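Side-chain contacts in leucine--tRNA ligase (Agrobacterium radiobacter, PDB 5AH5), which probably attaches L-leucine to its cognate tRNA(Leu) at the expense of ATP, releasing AMP and diphosphate: residues B[201-206]-B[551-556]; B[260-265]-B[285-290]. All coordinates share one frame; numbering follows the deposited sequence.

How the contacts relate
Contact 1 and contact 2 lie in different parts of this leucyl-tRNA synthetase, their centres about 37 Å apart and their nearest atoms about 23 Å apart. In chain order, 201-206 comes first, then 260-265 and 285-290, and finally 551-556, so both halves of contact 2 fall between the halves of contact 1. Contact 1 gathers acidic side chains from the chain at helix 197-202 and from the loop before strand 556-560 of the parallel sheet round a shared lysine. Contact 2 is local to the editing domain. Contact 1 thus joins segments that the editing insertion separates in sequence, while contact 2 packs a turn on helix 277-287 within that insertion.

Contact 1: B[201-206]-B[551-556]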
loop_
_atom_site.group_PDB
_atom_site.type_symbol
_atom_site.label_atom_id
_atom_site.label_comp_id
_atom_site.label_asym_id
_atom_site.label_seq_id
_atom_site.Cartn_x
_atom_site.Cartn_y
_atom_site.Cartn_z
ATOM N N LEU B 201 -0.489 -6.699 15.228
ATOM C CA LEU B 201 0.851 -7.253 15.270
ATOM C C LEU B 201 0.834 -8.745 14.887
ATOM O O LEU B 201 1.497 -9.131 13.954
ATOM C CB LEU B 201 1.433 -7.046 16.670
ATOM C CG LEU B 201 2.869 -7.462 16.921
ATOM C CD1 LEU B 201 3.817 -6.888 15.867
ATOM C CD2 LEU B 201 3.269 -7.028 18.321
ATOM N N ASP B 202 0.022 -9.555 15.566
ATOM C CA ASP B 202 -0.048 -10.996 15.290
ATOM C C ASP B 202 -0.622 -11.378 13.902
ATOM O O ASP B 202 -0.228 -12.426 13.339
ATOM C CB ASP B 202 -0.840 -11.719 16.391
ATOM C CG ASP B 202 -0.251 -11.500 17.828
ATOM O OD1 ASP B 202 0.895 -11.015 17.969
ATOM O OD2 ASP B 202 -0.972 -11.805 18.816
ATOM N N ASP B 203 -1.561 -10.586 13.358
ATOM C CA ASP B 203 -2.148 -10.918 12.064
ATOM C C ASP B 203 -1.211 -10.611 10.903
ATOM O O ASP B 203 -1.479 -11.062 9.802
ATOM C CB ASP B 203 -3.523 -10.267 11.828
ATOM C CG ASP B 203 -4.570 -10.684 12.859
ATOM O OD1 ASP B 203 -4.350 -11.681 13.600
ATOM O OD2 ASP B 203 -5.625 -9.985 12.938
ATOM N N LEU B 204 -0.115 -9.875 11.133
ATOM C CA LEU B 204 0.974 -9.793 10.154
ATOM C C LEU B 204 1.531 -11.154 9.696
ATOM O O LEU B 204 1.922 -11.293 8.525
ATOM C CB LEU B 204 2.138 -8.957 10.667
ATOM C CG LEU B 204 1.799 -7.459 10.797
ATOM C CD1 LEU B 204 2.790 -6.790 11.702
ATOM C CD2 LEU B 204 1.757 -6.772 9.471
ATOM N N GLU B 205 1.582 -12.133 10.599
ATOM C CA GLU B 205 2.055 -13.478 10.233
ATOM C C GLU B 205 1.191 -14.118 9.121
ATOM O O GLU B 205 1.719 -14.872 8.324
ATOM C CB GLU B 205 2.111 -14.411 11.452
ATOM C CG GLU B 205 3.244 -14.112 12.439
ATOM C CD GLU B 205 3.140 -14.929 13.744
ATOM O OE1 GLU B 205 3.262 -16.191 13.715
ATOM O OE2 GLU B 205 2.940 -14.301 14.815
ATOM N N SER B 206 -0.105 -13.791 9.050
ATOM C CA SER B 206 -0.989 -14.356 8.025
ATOM C C SER B 206 -0.941 -13.643 6.644
ATOM O O SER B 206 -1.480 -14.174 5.673
ATOM C CB SER B 206 -2.431 -14.431 8.540
ATOM O OG SER B 206 -3.038 -13.143 8.618
ATOM N N GLU B 551 -17.432 -9.210 7.020
ATOM C CA GLU B 551 -17.098 -10.522 7.625
ATOM C C GLU B 551 -15.629 -10.929 7.485
ATOM O O GLU B 551 -15.258 -12.045 7.845
ATOM C CB GLU B 551 -18.035 -11.603 7.062
ATOM C CG GLU B 551 -19.408 -11.627 7.777
ATOM C CD GLU B 551 -20.543 -12.357 7.023
ATOM O OE1 GLU B 551 -20.340 -12.906 5.905
ATOM O OE2 GLU B 551 -21.673 -12.384 7.559
ATOM N N PHE B 552 -14.789 -10.018 7.015
ATOM C CA PHE B 552 -13.357 -10.303 6.811
ATOM C C PHE B 552 -12.574 -9.331 7.655
ATOM O O PHE B 552 -13.090 -8.292 8.067
ATOM C CB PHE B 552 -12.971 -10.235 5.325
ATOM C CG PHE B 552 -13.342 -8.949 4.672
ATOM C CD1 PHE B 552 -14.617 -8.764 4.151
ATOM C CD2 PHE B 552 -12.442 -7.891 4.651
ATOM C CE1 PHE B 552 -14.967 -7.576 3.546
ATOM C CE2 PHE B 552 -12.805 -6.680 4.100
ATOM C CZ PHE B 552 -14.070 -6.517 3.542
ATOM N N ASP B 553 -11.331 -9.671 7.913
ATOM C CA ASP B 553 -10.546 -9.070 8.974
ATOM C C ASP B 553 -9.335 -8.342 8.448
ATOM O O ASP B 553 -8.605 -7.734 9.230
ATOM C CB ASP B 553 -10.080 -10.194 9.933
ATOM C CG ASP B 553 -9.814 -9.695 11.335
ATOM O OD1 ASP B 553 -10.738 -9.094 11.928
ATOM O OD2 ASP B 553 -8.721 -9.910 11.870
ATOM N N GLU B 554 -9.084 -8.423 7.142
ATOM C CA GLU B 554 -7.908 -7.797 6.539
ATOM C C GLU B 554 -8.329 -7.249 5.233
ATOM O O GLU B 554 -9.002 -7.950 4.512
ATOM C CB GLU B 554 -6.747 -8.791 6.300
ATOM C CG GLU B 554 -6.008 -9.111 7.581
ATOM C CD GLU B 554 -5.058 -8.010 8.063
ATOM O OE1 GLU B 554 -4.635 -7.104 7.285
ATOM O OE2 GLU B 554 -4.692 -8.079 9.243
ATOM N N PRO B 555 -7.958 -5.984 4.931
ATOM C CA PRO B 555 -8.488 -5.344 3.740
ATOM C C PRO B 555 -7.906 -5.804 2.444
ATOM O O PRO B 555 -8.590 -5.697 1.430
ATOM C CB PRO B 555 -8.083 -3.863 3.944
ATOM C CG PRO B 555 -6.909 -3.937 4.863
ATOM C CD PRO B 555 -7.268 -5.026 5.788
ATOM N N PHE B 556 -6.610 -6.154 2.440
ATOM C CA PHE B 556 -5.876 -6.319 1.185
ATOM C C PHE B 556 -5.082 -7.670 1.215
ATOM O O PHE B 556 -4.284 -7.908 2.108
ATOM C CB PHE B 556 -4.925 -5.141 0.940
ATOM C CG PHE B 556 -5.530 -3.760 1.206
ATOM C CD1 PHE B 556 -6.555 -3.276 0.426
ATOM C CD2 PHE B 556 -4.973 -2.905 2.179
ATOM C CE1 PHE B 556 -7.098 -1.995 0.677
ATOM C CE2 PHE B 556 -5.482 -1.623 2.396
ATOM C CZ PHE B 556 -6.587 -1.198 1.667
#
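Carboxylate oxygens Asp203 OD2, Asp553 OD2 and Glu554 OE2 converge from both segments on a single ammonium group, NZ of Lys542, each forming a salt bridge with it. Acidic side chains of different lengths serve here, aspartate at 203 and 553 and the longer glutamate at 554: each can bring an oxygen to the shared cation while the backbones stay well apart, the nearest CA atoms, of Asp203 and Glu554, being 8.6 Å from each other. The direct approaches between the acids follow from that sharing. Asp203 OD2 stands 3.3 Å from Asp553 OD2, a pair of acceptors with no hydrogen bond between them, whose mutual repulsion the lysine would be expected to offset. The two side chains cross at about a right angle, their carboxylate planes 66° apart.

Glu554 comes in from another direction. Its chain bends at chi2 (-76°), so that OE2 comes to lie alongside the Asp203 methylene, 3.6 Å from CB, and 4.3 Å from Asp203 OD2. Glu554 OE2 also pairs with Arg538, and Asp553 OD1 is hydrogen-bonded to His545 ND1, so further groups fix these two acids in place.

At the root of Asp203, the carbonyl O takes two donors: Ser206 OG at 2.9 Å, lying in the carbonyl plane on a lone pair, and Ser206 N at 3.1 Å. The small hydroxyl of serine can fold back to the carbonyl three residues earlier in this way.

Helix 533-546 supplies Arg538, Lys542 and His545, and so bridges the turn continuing from helix 197-202 to the loop that leads into strand 556-560, an outermost strand of the parallel sheet.

Contact 2: B[260-265]-B[285-290]; sequences APEHTI and SILVLS
Leu287 and Glu262 meet at a slant, and one methyl of the leucine makes most of the contact. Leu287 CD2 rests against the carboxylate end of Glu262, 3.3 Å from OE1 and 3.6 Å from CD, and also reaches Glu262 CB. This is van der Waals contact without a hydrogen bond; the charge of the acid is answered at OE2, by a salt bridge to Arg294. The glutamate can cover the methyl because its chain is bent: CG sits between the backbone N and the carbonyl carbon (chi1 42°), and chi2 is -97°, a less usual shape that the salt bridge may help to stabilise.

The same leucine methyl lies 3.8 Å from Pro261 CB, so it touches both neighbouring residues of the turn. Beside it, Pro261 CG meets Ile286 CG2 at 3.9 Å. The beta-branched isoleucine suits this place: with CG2 anti to the backbone N, that methyl faces the proline ring while the longer branch runs off elsewhere. Tyr153 of strand 153-157 touches both Glu262 and Leu287, bringing a neighbouring sheet up to the contact.

Pro261 and Glu262 are the central residues of a type I beta turn closed by His263 N to Ala260 O at 2.8 Å, and the fixed phi of proline fits its first central position. The arrangement is a strand-loop-helix connection of the LeuRS editing domain, in which the turn following strand 257-259 packs its rigid apolar ring and bent acid against Ile286 and Leu287 of helix 277-287.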
loop_
_atom_site.group_PDB
_atom_site.type_symbol
_atom_site.label_atom_id
_atom_site.label_comp_id
_atom_site.label_asym_id
_atom_site.label_seq_id
_atom_site.Cartn_x
_atom_site.Cartn_y
_atom_site.Cartn_z
ATOM N N ALA B 260 9.025 11.219 34.268
ATOM C CA ALA B 260 8.787 12.050 33.102
ATOM C C ALA B 260 8.022 13.338 33.503
ATOM O O ALA B 260 6.929 13.244 34.103
ATOM C CB ALA B 260 8.001 11.274 32.043
ATOM N N PRO B 261 8.557 14.527 33.120
ATOM C CA PRO B 261 7.951 15.848 33.337
ATOM C C PRO B 261 6.447 15.972 33.099
ATOM O O PRO B 261 5.815 16.850 33.685
ATOM C CB PRO B 261 8.685 16.732 32.320
ATOM C CG PRO B 261 10.030 16.126 32.189
ATOM C CD PRO B 261 9.905 14.668 32.528
ATOM N N GLU B 262 5.904 15.106 32.238
ATOM C CA GLU B 262 4.483 15.108 31.855
ATOM C C GLU B 262 3.625 14.067 32.604
ATOM O O GLU B 262 2.439 13.932 32.298
ATOM C CB GLU B 262 4.331 14.955 30.311
ATOM C CG GLU B 262 5.244 13.933 29.621
ATOM C CD GLU B 262 6.502 14.536 28.995
ATOM O OE1 GLU B 262 6.384 15.252 27.992
ATOM O OE2 GLU B 262 7.639 14.266 29.450
ATOM N N HIS B 263 4.196 13.374 33.597
ATOM C CA HIS B 263 3.495 12.282 34.308
ATOM C C HIS B 263 2.338 12.795 35.174
ATOM O O HIS B 263 2.483 13.833 35.817
ATOM C CB HIS B 263 4.499 11.489 35.169
ATOM C CG HIS B 263 3.996 10.156 35.634
ATOM N ND1 HIS B 263 4.371 9.601 36.837
ATOM C CD2 HIS B 263 3.164 9.260 35.051
ATOM C CE1 HIS B 263 3.792 8.423 36.977
ATOM N NE2 HIS B 263 3.051 8.194 35.909
ATOM N N THR B 264 1.214 12.058 35.190
ATOM C CA THR B 264 -0.035 12.463 35.875
ATOM C C THR B 264 0.219 12.897 37.317
ATOM O O THR B 264 -0.101 14.019 37.707
ATOM C CB THR B 264 -1.094 11.318 35.899
ATOM O OG1 THR B 264 -1.219 10.740 34.601
ATOM C CG2 THR B 264 -2.475 11.820 36.348
ATOM N N ILE B 265 0.810 11.989 38.092
ATOM C CA ILE B 265 1.100 12.231 39.491
ATOM C C ILE B 265 2.307 13.150 39.565
ATOM O O ILE B 265 3.453 12.712 39.518
ATOM C CB ILE B 265 1.328 10.916 40.286
ATOM C CG1 ILE B 265 0.009 10.136 40.377
ATOM C CG2 ILE B 265 1.857 11.198 41.694
ATOM C CD1 ILE B 265 0.162 8.683 40.788
ATOM N N SER B 285 9.846 23.945 31.442
ATOM C CA SER B 285 11.029 24.173 30.583
ATOM C C SER B 285 11.402 22.988 29.687
ATOM O O SER B 285 12.031 23.204 28.646
ATOM C CB SER B 285 12.270 24.569 31.403
ATOM O OG SER B 285 12.954 23.431 31.924
ATOM N N ILE B 286 11.096 21.758 30.124
ATOM C CA ILE B 286 11.287 20.554 29.292
ATOM C C ILE B 286 10.100 20.422 28.335
ATOM O O ILE B 286 10.301 20.306 27.122
ATOM C CB ILE B 286 11.450 19.260 30.117
ATOM C CG1 ILE B 286 12.677 19.343 31.030
ATOM C CG2 ILE B 286 11.578 18.039 29.194
ATOM C CD1 ILE B 286 14.008 19.503 30.310
ATOM N N LEU B 287 8.889 20.503 28.889
ATOM C CA LEU B 287 7.629 20.413 28.120
ATOM C C LEU B 287 7.478 21.433 26.989
ATOM O O LEU B 287 6.774 21.170 26.041
ATOM C CB LEU B 287 6.404 20.519 29.036
ATOM C CG LEU B 287 6.288 19.505 30.177
ATOM C CD1 LEU B 287 5.015 19.771 30.968
ATOM C CD2 LEU B 287 6.307 18.084 29.669
ATOM N N VAL B 288 8.125 22.582 27.098
ATOM C CA VAL B 288 8.205 23.560 26.000
ATOM C C VAL B 288 9.068 23.098 24.795
ATOM O O VAL B 288 9.000 23.672 23.721
ATOM C CB VAL B 288 8.651 24.949 26.577
ATOM C CG1 VAL B 288 9.426 25.832 25.595
ATOM C CG2 VAL B 288 7.421 25.698 27.075
ATOM N N LEU B 289 9.888 22.071 24.964
ATOM C CA LEU B 289 10.827 21.680 23.909
ATOM C C LEU B 289 10.117 20.961 22.773
ATOM O O LEU B 289 9.148 20.250 23.002
ATOM C CB LEU B 289 11.929 20.781 24.481
ATOM C CG LEU B 289 12.802 21.474 25.547
ATOM C CD1 LEU B 289 13.748 20.448 26.153
ATOM C CD2 LEU B 289 13.539 22.677 24.954
ATOM N N SER B 290 10.626 21.159 21.566
ATOM C CA SER B 290 10.184 20.408 20.408
ATOM C C SER B 290 10.483 18.898 20.643
ATOM O O SER B 290 11.231 18.556 21.550
ATOM C CB SER B 290 10.812 20.988 19.126
ATOM O OG SER B 290 12.153 20.608 18.999
#